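Local coordinates for protein nitroalkane oxidase (Podospora anserina, PDB 3MKH) that oxidises primary and secondary nitroalkanes to aldehydes or ketones with FAD and molecular oxygen, releasing nitrite and hydrogen peroxide, at residues I322-E325 and A326-L330; A57-L60 and K61-S65; T194-E197 and E198-P202; R249-T252 and K253-L256; Q35-P38 and N39-L42. All coordinates share one frame; numbering follows the deposited sequence.

How the contacts relate
Along the chain the order is contact 5, 2, 3, 4, 1, and no two touch. Contacts 5 and 2 share the N-terminal acyl-CoA dehydrogenase range, their centres about 28 Å apart; contact 5 runs into helix 41-45, and contact 2 follows helix 48-56. Contacts 3 and 4, centres about 23 Å apart, are attached to the mixed sheet: contact 3 links strands 184-191 and 206-212, and contact 4 enters strand 255-257, which pairs with 206-212 and where the chain turns a corner. Contact 1, its centre about 43 Å from that of contact 4, lies in helix 311-340 of the C-terminal range and joins the helical part to a second subunit of the homotetramer.

Contact 1: I322-E325 and A326-L330; sequences IQTE and AARAL
E325 and R328, three residues apart on helix 311-340, form a salt bridge in which E325 OE1 lies 3.0 Å from R328 NH1. The two side chains run alongside each other and point the same way. Their flat ends are not coplanar, the carboxylate and guanidinium planes standing 60° apart, yet OE1 meets the guanidinium at its edge and in its plane. A bend in the arginine chain at chi3 (-65°) turns NH1 back beside the glutamate. Both charges have second partners, K321 for E325 OE2 and E83 for R328 NH2, so this buried row of alternating charges is probably well compensated.

Backbone hydrogen bonds give the helical evidence. Four in succession span i to i+4: A326 N to I322 O (3.0 Å), A327 N to Q323 O (2.8 Å), R328 N to T324 O (3.0 Å) and A329 N to E325 O (3.1 Å).

Van der Waals contact within the turn is modest, with A327 CB 3.3 Å from Q323 O. The side chains also pack outward: T324 and Q323 reach M285 and A327 reaches V282 on helix 262-298, A327 and L330 meet F358 on helix 345-374, and W422 of the second subunit lies against T324 and E325.

Contact 2: A57-L60 and K61-S65; sequences AGIL and KGQIS
L60 and Q63 lie side by side and point the same way, the methyl L60 CD1 touching Q63 OE1 at 3.5 Å. The glutamine also lays its aliphatic part over the backbone of the preceding turn, Q63 CG standing 3.5 Å from I59 O. Its CG sits beside its own backbone N, anti to the carbonyl carbon (chi1 -65°), and the chain is extended from there, which carries the amide along the leucine. K61 CB rests 3.5 Å from G58 O, and K61 CE passes 4.1 Å from G58 CA.

Two backbone bonds set these side chains in place. G62 N donates to G58 O at 3.2 Å, in the carbonyl plane. Q63 N donates to L60 O at 2.9 Å, but from 65° out of the carbonyl plane, closing a tight i to i+3 turn. The chain enters this turn from helix 48-56 through a Schellman motif, in which G58 has a positive phi of 93° that would press a side chain against the preceding carbonyl.

Farther out, Q63 NE2 is held by I96 O of helix 90-109, which would restrict rotation of the amide. L60 packs on Y51 and V55 of helix 48-56 and on P128, while backbone bonds tie K61 to T71 and I64 to G72. The Q63 side chain lies about 12 Å from the bound FAD.

Contact 3: T194-E197 and E198-P202; sequences TPLE and EGQDP
E197 and Q200 close a type II beta turn, with Q200 N donating to E197 O at 3.0 Å from 49° out of the carbonyl plane. A second bond runs the other way: E197 N donates to Q200 OE1 at 2.8 Å, nearly straight (172°) and in the plane of the side-chain carbonyl. The turn is thus closed once by backbone and once by side chain. Q200 can do this because its chain is fully extended, with CG anti to the backbone N (chi1 -171°), which brings OE1 back to E197 N.

OE1 accepts from a water as well, at 2.7 Å, and the same water donates to P195 O at 2.8 Å, linking the amide to the chain before the turn. G199 occupies the third position with positive phi, a conformation that favours glycine. The turn sits in the exposed loop that connects the antiparallel neighbours 184-191 and 206-212 of the mixed sheet, and K205 near the end of that loop bonds T194 O.

Apolar contact flanks the polar grip. L196 and Q200 cross obliquely, L196 CD1 meeting Q200 CB at 3.5 Å, and L196 CD2 lies 4.4 Å from P202 CG. Separately, E197 CG lies against the oxygen Q200 OE1 at 3.4 Å. A leucine in place of Q200 removes the accepting oxygen, and would probably leave E197 N and the water without their shared partner and the start of the turn freer to move. P202 packs on K146, and its side chain is about 9 Å from that of N142, an FAD-binding residue.

Contact 4: R249-T252 and K253-L256; sequences RVPT and KNVL
V250 and P251 pack against N254 across a short 3-10 turn that carries the chain from strand 242-251 into strand 255-257, on the way to the corner at L256.

V250 and N254 cross at about a right angle, V250 CG2 lying 3.7 Å from N254 CB and V250 CB 3.7 Å from N254 CG. N254 CB also rests 3.3 Å from the backbone oxygen P251 O. P251 CG touches K253 CG at 4.0 Å; that lysine holds its CG between backbone N and carbonyl carbon (chi1 65°), beside the proline ring, while its NZ goes on to a salt bridge with E116. An alanine at N254 keeps CB but no amide, and would probably open a gap beside V250, whose CB packs on the amide carbon.

Backbone hydrogen bonds follow the i to i+3 pattern: N254 N to P251 O at 3.0 Å and V255 N to T252 O at 3.1 Å. Beyond the turn, V250 bonds W162 of strand 161-168 and N254 bonds L210 of strand 206-212, so the chain changes its pairing partner across the turn.

A water lies 2.9 Å from T252 O and 2.6 Å from V255 O.

Contact 5: Q35-P38 and N39-L42; sequences QHPP and NSPL
L42 CB stands over the face of H36, above the centre of the imidazole, 3.7 Å from the ring centroid and only 8° off the ring normal, a CH-pi contact. The side chains cross at about a right angle, and L42 CD2 extends the cover to H36 ND1 at 3.8 Å. H36 CD2 in turn lies 3.5 Å from the backbone oxygen L42 O.

N39 meets P37 and P38. Its CG lies between its own backbone N and carbonyl carbon (chi1 52°), folding the amide back beside P38, so that N39 OD1 comes to 3.7 Å from P37 CB. All three residues belong to a type I beta turn from P37 to S40, closed by S40 N donating to P37 O at 2.9 Å. The turn runs straight into helix 41-45, for which S40 is the N-cap: S40 OG accepts from L42 N at 3.0 Å, meeting an amide that the helix start leaves without a backbone acceptor. That bond would restrain L42, the residue lying over the histidine.

S40 contributes apolar contact too, with S40 CB 3.7 Å from P37 CD. The loop, which follows helix 9-33, is further tied by R43, whose NH2 bonds H36 O. H36 also touches S46, N39 leans on A231, and P41 meets F179 and H229.

Contact 1: I322-E325 and A326-L330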
# COMPACT_ATOMS: atom_id res chain seq x y z
N ILE A 322 -15.27 -0.87 -3.00
CA ILE A 322 -14.94 0.54 -3.19
C ILE A 322 -14.00 0.73 -4.39
O ILE A 322 -14.23 1.58 -5.25
CB ILE A 322 -14.31 1.13 -1.92
CG1 ILE A 322 -15.40 1.29 -0.84
CG2 ILE A 322 -13.64 2.46 -2.24
CD1 ILE A 322 -14.88 1.21 0.59
N GLN A 323 -12.94 -0.07 -4.43
CA GLN A 323 -11.97 0.04 -5.52
C GLN A 323 -12.61 -0.23 -6.88
O GLN A 323 -12.26 0.42 -7.88
CB GLN A 323 -10.80 -0.91 -5.28
CG GLN A 323 -9.94 -0.53 -4.05
CD GLN A 323 -9.17 0.76 -4.27
OE1 GLN A 323 -8.59 0.98 -5.34
NE2 GLN A 323 -9.14 1.62 -3.25
N THR A 324 -13.55 -1.18 -6.90
CA THR A 324 -14.25 -1.55 -8.14
C THR A 324 -15.11 -0.39 -8.64
O THR A 324 -15.16 -0.11 -9.84
CB THR A 324 -15.12 -2.82 -7.96
OG1 THR A 324 -14.31 -3.87 -7.43
CG2 THR A 324 -15.67 -3.29 -9.32
N GLU A 325 -15.80 0.28 -7.73
CA GLU A 325 -16.63 1.42 -8.11
C GLU A 325 -15.77 2.57 -8.64
O GLU A 325 -16.08 3.16 -9.66
CB GLU A 325 -17.54 1.86 -6.95
CG GLU A 325 -18.54 0.77 -6.49
CD GLU A 325 -19.55 0.40 -7.58
OE1 GLU A 325 -19.51 1.01 -8.66
OE2 GLU A 325 -20.40 -0.47 -7.34
N ALA A 326 -14.65 2.85 -7.97
CA ALA A 326 -13.70 3.84 -8.51
C ALA A 326 -13.18 3.46 -9.89
O ALA A 326 -13.08 4.30 -10.78
CB ALA A 326 -12.53 4.03 -7.55
N ALA A 327 -12.81 2.19 -10.04
CA ALA A 327 -12.28 1.68 -11.32
C ALA A 327 -13.27 1.87 -12.48
O ALA A 327 -12.88 2.34 -13.56
CB ALA A 327 -11.88 0.18 -11.19
N ARG A 328 -14.53 1.50 -12.27
CA ARG A 328 -15.53 1.64 -13.33
C ARG A 328 -15.78 3.11 -13.67
O ARG A 328 -15.86 3.48 -14.83
CB ARG A 328 -16.87 0.95 -13.00
CG ARG A 328 -17.79 0.89 -14.22
CD ARG A 328 -19.18 0.34 -13.90
NE ARG A 328 -19.14 -1.05 -13.48
CZ ARG A 328 -19.32 -1.46 -12.23
NH1 ARG A 328 -19.57 -0.58 -11.25
NH2 ARG A 328 -19.26 -2.76 -11.94
N ALA A 329 -15.91 3.93 -12.63
CA ALA A 329 -16.13 5.37 -12.79
C ALA A 329 -15.01 5.99 -13.63
O ALA A 329 -15.27 6.75 -14.57
CB ALA A 329 -16.22 6.04 -11.41
N LEU A 330 -13.76 5.66 -13.28
CA LEU A 330 -12.60 6.14 -14.02
C LEU A 330 -12.58 5.62 -15.45
O LEU A 330 -12.33 6.38 -16.39
CB LEU A 330 -11.28 5.76 -13.30
CG LEU A 330 -10.03 6.19 -14.07
CD1 LEU A 330 -10.06 7.68 -14.32
CD2 LEU A 330 -8.74 5.82 -13.33

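Contact 2: A57-L60 and K61-S65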
# COMPACT_ATOMS: atom_id res chain seq x y z
N ALA A 57 -23.02 -13.63 -34.66
CA ALA A 57 -23.76 -12.69 -33.82
C ALA A 57 -23.42 -11.21 -34.12
O ALA A 57 -24.01 -10.31 -33.52
CB ALA A 57 -23.53 -13.01 -32.34
N GLY A 58 -22.47 -10.98 -35.03
CA GLY A 58 -22.13 -9.63 -35.45
C GLY A 58 -20.98 -8.97 -34.70
O GLY A 58 -20.74 -7.77 -34.87
N ILE A 59 -20.24 -9.73 -33.89
CA ILE A 59 -19.23 -9.13 -33.00
C ILE A 59 -18.09 -8.44 -33.76
O ILE A 59 -17.62 -7.38 -33.36
CB ILE A 59 -18.65 -10.16 -31.98
CG1 ILE A 59 -19.77 -10.71 -31.11
CG2 ILE A 59 -17.67 -9.48 -31.03
CD1 ILE A 59 -20.46 -9.64 -30.26
N LEU A 60 -17.65 -9.03 -34.87
CA LEU A 60 -16.57 -8.44 -35.64
C LEU A 60 -17.03 -7.16 -36.36
O LEU A 60 -16.27 -6.18 -36.44
CB LEU A 60 -15.99 -9.46 -36.63
CG LEU A 60 -14.82 -10.32 -36.13
CD1 LEU A 60 -14.88 -10.63 -34.66
CD2 LEU A 60 -14.61 -11.59 -36.96
N LYS A 61 -18.25 -7.15 -36.88
CA LYS A 61 -18.78 -5.92 -37.48
C LYS A 61 -18.72 -4.77 -36.48
O LYS A 61 -18.47 -3.61 -36.84
CB LYS A 61 -20.23 -6.12 -37.95
CG LYS A 61 -20.44 -7.28 -38.93
CD LYS A 61 -21.90 -7.34 -39.39
CE LYS A 61 -22.41 -8.78 -39.47
NZ LYS A 61 -23.72 -8.88 -40.21
N GLY A 62 -18.97 -5.10 -35.22
CA GLY A 62 -18.95 -4.13 -34.14
C GLY A 62 -17.57 -3.61 -33.77
O GLY A 62 -17.45 -2.63 -33.04
N GLN A 63 -16.53 -4.26 -34.28
CA GLN A 63 -15.17 -3.81 -34.03
C GLN A 63 -14.67 -2.91 -35.15
O GLN A 63 -13.56 -2.40 -35.09
CB GLN A 63 -14.23 -5.03 -33.90
CG GLN A 63 -14.55 -5.89 -32.70
CD GLN A 63 -13.78 -7.19 -32.70
OE1 GLN A 63 -13.26 -7.63 -33.74
NE2 GLN A 63 -13.71 -7.83 -31.54
N ILE A 64 -15.48 -2.72 -36.19
CA ILE A 64 -15.05 -1.94 -37.35
C ILE A 64 -15.81 -0.62 -37.36
O ILE A 64 -17.02 -0.56 -37.11
CB ILE A 64 -15.24 -2.73 -38.67
CG1 ILE A 64 -14.26 -3.91 -38.69
CG2 ILE A 64 -15.00 -1.85 -39.90
CD1 ILE A 64 -14.50 -4.89 -39.82
N SER A 65 -15.10 0.47 -37.63
CA SER A 65 -15.74 1.77 -37.54
C SER A 65 -16.79 1.99 -38.64
O SER A 65 -16.66 1.46 -39.74
CB SER A 65 -14.66 2.85 -37.58
OG SER A 65 -14.67 3.49 -38.82

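Contact 3: T194-E197 and E198-P202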
# COMPACT_ATOMS: atom_id res chain seq x y z
N THR A 194 16.68 2.43 -46.26
CA THR A 194 17.82 3.30 -46.05
C THR A 194 18.11 3.32 -44.55
O THR A 194 17.20 3.20 -43.74
CB THR A 194 17.53 4.74 -46.51
OG1 THR A 194 16.45 5.28 -45.74
CG2 THR A 194 17.15 4.77 -47.98
N PRO A 195 19.38 3.46 -44.19
CA PRO A 195 19.75 3.41 -42.77
C PRO A 195 19.27 4.64 -42.02
O PRO A 195 19.03 5.69 -42.62
CB PRO A 195 21.29 3.40 -42.81
CG PRO A 195 21.65 3.08 -44.24
CD PRO A 195 20.55 3.64 -45.06
N LEU A 196 19.12 4.49 -40.71
CA LEU A 196 18.85 5.62 -39.83
C LEU A 196 20.04 6.57 -39.89
O LEU A 196 21.19 6.14 -39.83
CB LEU A 196 18.66 5.10 -38.40
CG LEU A 196 18.27 6.04 -37.26
CD1 LEU A 196 16.92 6.69 -37.51
CD2 LEU A 196 18.26 5.27 -35.95
N GLU A 197 19.77 7.86 -40.02
CA GLU A 197 20.85 8.84 -40.05
C GLU A 197 21.37 9.12 -38.64
O GLU A 197 20.69 8.84 -37.65
CB GLU A 197 20.37 10.14 -40.70
CG GLU A 197 19.84 9.93 -42.11
CD GLU A 197 19.35 11.21 -42.75
OE1 GLU A 197 19.77 12.30 -42.30
OE2 GLU A 197 18.54 11.12 -43.70
N GLU A 198 22.58 9.66 -38.56
CA GLU A 198 23.20 10.02 -37.29
C GLU A 198 22.32 10.97 -36.47
O GLU A 198 22.00 12.07 -36.91
CB GLU A 198 24.57 10.67 -37.55
CG GLU A 198 25.27 11.15 -36.30
CD GLU A 198 25.40 10.04 -35.27
OE1 GLU A 198 25.68 8.88 -35.67
OE2 GLU A 198 25.22 10.32 -34.07
N GLY A 199 21.91 10.53 -35.27
CA GLY A 199 21.07 11.35 -34.41
C GLY A 199 19.62 11.53 -34.87
O GLY A 199 18.90 12.40 -34.36
N GLN A 200 19.18 10.72 -35.83
CA GLN A 200 17.80 10.78 -36.30
C GLN A 200 16.87 10.08 -35.31
O GLN A 200 17.25 9.10 -34.68
CB GLN A 200 17.69 10.13 -37.68
CG GLN A 200 16.35 10.32 -38.38
CD GLN A 200 16.29 9.65 -39.75
OE1 GLN A 200 17.20 8.91 -40.14
NE2 GLN A 200 15.21 9.90 -40.49
N ASP A 201 15.66 10.61 -35.16
CA ASP A 201 14.63 9.99 -34.33
C ASP A 201 14.18 8.65 -34.94
O ASP A 201 13.68 8.62 -36.05
CB ASP A 201 13.43 10.94 -34.22
CG ASP A 201 12.36 10.46 -33.23
OD1 ASP A 201 12.33 9.25 -32.88
OD2 ASP A 201 11.54 11.31 -32.81
N PRO A 202 14.37 7.54 -34.21
CA PRO A 202 13.96 6.21 -34.71
C PRO A 202 12.49 6.15 -35.12
O PRO A 202 12.09 5.33 -35.95
CB PRO A 202 14.21 5.30 -33.50
CG PRO A 202 15.27 5.97 -32.73
CD PRO A 202 15.08 7.46 -32.92
O HOH W 1 16.95 7.61 -42.50

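Contact 4: R249-T252 and K253-L256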
# COMPACT_ATOMS: atom_id res chain seq x y z
N ARG A 249 7.15 -11.08 -48.83
CA ARG A 249 7.05 -9.98 -49.79
C ARG A 249 5.60 -9.60 -50.03
O ARG A 249 4.76 -10.46 -50.30
CB ARG A 249 7.72 -10.36 -51.11
CG ARG A 249 9.19 -10.73 -50.95
CD ARG A 249 9.87 -10.99 -52.30
NE ARG A 249 11.32 -11.11 -52.15
CZ ARG A 249 11.95 -12.21 -51.73
NH1 ARG A 249 11.24 -13.29 -51.41
NH2 ARG A 249 13.27 -12.24 -51.63
N VAL A 250 5.31 -8.30 -49.95
CA VAL A 250 3.95 -7.83 -50.20
C VAL A 250 3.96 -6.60 -51.11
O VAL A 250 4.93 -5.83 -51.14
CB VAL A 250 3.22 -7.48 -48.87
CG1 VAL A 250 3.10 -8.73 -48.00
CG2 VAL A 250 3.94 -6.35 -48.14
N PRO A 251 2.88 -6.42 -51.87
CA PRO A 251 2.78 -5.27 -52.77
C PRO A 251 2.59 -3.99 -51.97
O PRO A 251 2.33 -4.02 -50.75
CB PRO A 251 1.55 -5.60 -53.62
CG PRO A 251 0.71 -6.51 -52.75
CD PRO A 251 1.70 -7.31 -51.94
N THR A 252 2.74 -2.85 -52.63
CA THR A 252 2.74 -1.58 -51.93
C THR A 252 1.37 -1.22 -51.37
O THR A 252 1.28 -0.45 -50.42
CB THR A 252 3.29 -0.45 -52.83
OG1 THR A 252 2.50 -0.38 -54.02
CG2 THR A 252 4.74 -0.72 -53.19
N LYS A 253 0.31 -1.77 -51.94
CA LYS A 253 -1.02 -1.54 -51.37
C LYS A 253 -1.09 -2.02 -49.91
O LYS A 253 -1.91 -1.52 -49.14
CB LYS A 253 -2.13 -2.20 -52.19
CG LYS A 253 -2.08 -3.71 -52.24
CD LYS A 253 -3.26 -4.27 -53.03
CE LYS A 253 -3.22 -5.78 -53.09
NZ LYS A 253 -4.32 -6.34 -53.90
N ASN A 254 -0.23 -2.97 -49.54
CA ASN A 254 -0.24 -3.54 -48.18
C ASN A 254 0.26 -2.57 -47.12
O ASN A 254 0.05 -2.80 -45.92
CB ASN A 254 0.58 -4.84 -48.10
CG ASN A 254 -0.21 -6.07 -48.53
OD1 ASN A 254 -0.23 -7.09 -47.82
ND2 ASN A 254 -0.84 -6.00 -49.68
N VAL A 255 0.96 -1.52 -47.53
CA VAL A 255 1.45 -0.55 -46.56
C VAL A 255 0.29 0.27 -45.99
O VAL A 255 -0.45 0.92 -46.74
CB VAL A 255 2.49 0.40 -47.17
CG1 VAL A 255 2.89 1.46 -46.15
CG2 VAL A 255 3.72 -0.37 -47.66
N LEU A 256 0.11 0.21 -44.67
CA LEU A 256 -0.95 0.95 -44.01
C LEU A 256 -0.44 2.29 -43.51
O LEU A 256 -1.07 3.32 -43.73
CB LEU A 256 -1.55 0.15 -42.84
CG LEU A 256 -2.62 0.88 -42.01
CD1 LEU A 256 -3.91 1.06 -42.81
CD2 LEU A 256 -2.93 0.13 -40.68
O HOH W 2 -0.57 1.50 -49.32

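Contact 5: Q35-P38 and N39-L42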
# COMPACT_ATOMS: atom_id res chain seq x y z
N GLN A 35 -11.27 -29.51 -21.74
CA GLN A 35 -11.03 -30.92 -22.07
C GLN A 35 -9.59 -31.18 -22.51
O GLN A 35 -9.13 -32.33 -22.54
CB GLN A 35 -12.00 -31.35 -23.17
CG GLN A 35 -13.46 -31.03 -22.84
CD GLN A 35 -14.20 -32.20 -22.22
OE1 GLN A 35 -13.98 -32.55 -21.05
NE2 GLN A 35 -15.10 -32.80 -22.99
N HIS A 36 -8.88 -30.12 -22.87
CA HIS A 36 -7.49 -30.26 -23.27
C HIS A 36 -6.58 -29.87 -22.12
O HIS A 36 -7.01 -29.16 -21.20
CB HIS A 36 -7.19 -29.39 -24.49
CG HIS A 36 -7.97 -29.78 -25.71
ND1 HIS A 36 -7.83 -31.00 -26.32
CD2 HIS A 36 -8.91 -29.11 -26.41
CE1 HIS A 36 -8.64 -31.07 -27.36
NE2 HIS A 36 -9.31 -29.93 -27.44
N PRO A 37 -5.32 -30.33 -22.15
CA PRO A 37 -4.34 -30.03 -21.11
C PRO A 37 -4.10 -28.52 -20.97
O PRO A 37 -4.19 -27.80 -21.96
CB PRO A 37 -3.07 -30.73 -21.62
CG PRO A 37 -3.56 -31.79 -22.57
CD PRO A 37 -4.76 -31.16 -23.23
N PRO A 38 -3.77 -28.06 -19.75
CA PRO A 38 -3.65 -26.65 -19.36
C PRO A 38 -2.73 -25.81 -20.26
O PRO A 38 -2.95 -24.61 -20.47
CB PRO A 38 -3.03 -26.73 -17.95
CG PRO A 38 -3.24 -28.14 -17.49
CD PRO A 38 -3.22 -28.97 -18.73
N ASN A 39 -1.70 -26.46 -20.79
CA ASN A 39 -0.70 -25.80 -21.61
C ASN A 39 -0.85 -26.11 -23.10
O ASN A 39 0.02 -25.75 -23.88
CB ASN A 39 0.70 -26.24 -21.15
CG ASN A 39 0.84 -27.77 -21.07
OD1 ASN A 39 -0.15 -28.51 -21.11
ND2 ASN A 39 2.09 -28.24 -20.97
N SER A 40 -1.92 -26.80 -23.49
CA SER A 40 -2.03 -27.25 -24.88
C SER A 40 -2.47 -26.16 -25.85
O SER A 40 -3.46 -25.47 -25.59
CB SER A 40 -2.99 -28.44 -24.98
OG SER A 40 -3.16 -28.82 -26.34
N PRO A 41 -1.77 -26.01 -26.98
CA PRO A 41 -2.28 -25.11 -28.03
C PRO A 41 -3.67 -25.51 -28.53
O PRO A 41 -4.33 -24.71 -29.21
CB PRO A 41 -1.24 -25.27 -29.15
CG PRO A 41 0.01 -25.68 -28.46
CD PRO A 41 -0.45 -26.56 -27.32
N LEU A 42 -4.08 -26.74 -28.24
CA LEU A 42 -5.41 -27.21 -28.63
C LEU A 42 -6.54 -26.47 -27.89
O LEU A 42 -7.70 -26.49 -28.34
CB LEU A 42 -5.56 -28.72 -28.40
CG LEU A 42 -5.28 -29.74 -29.51
CD1 LEU A 42 -4.12 -29.33 -30.40
CD2 LEU A 42 -5.03 -31.11 -28.90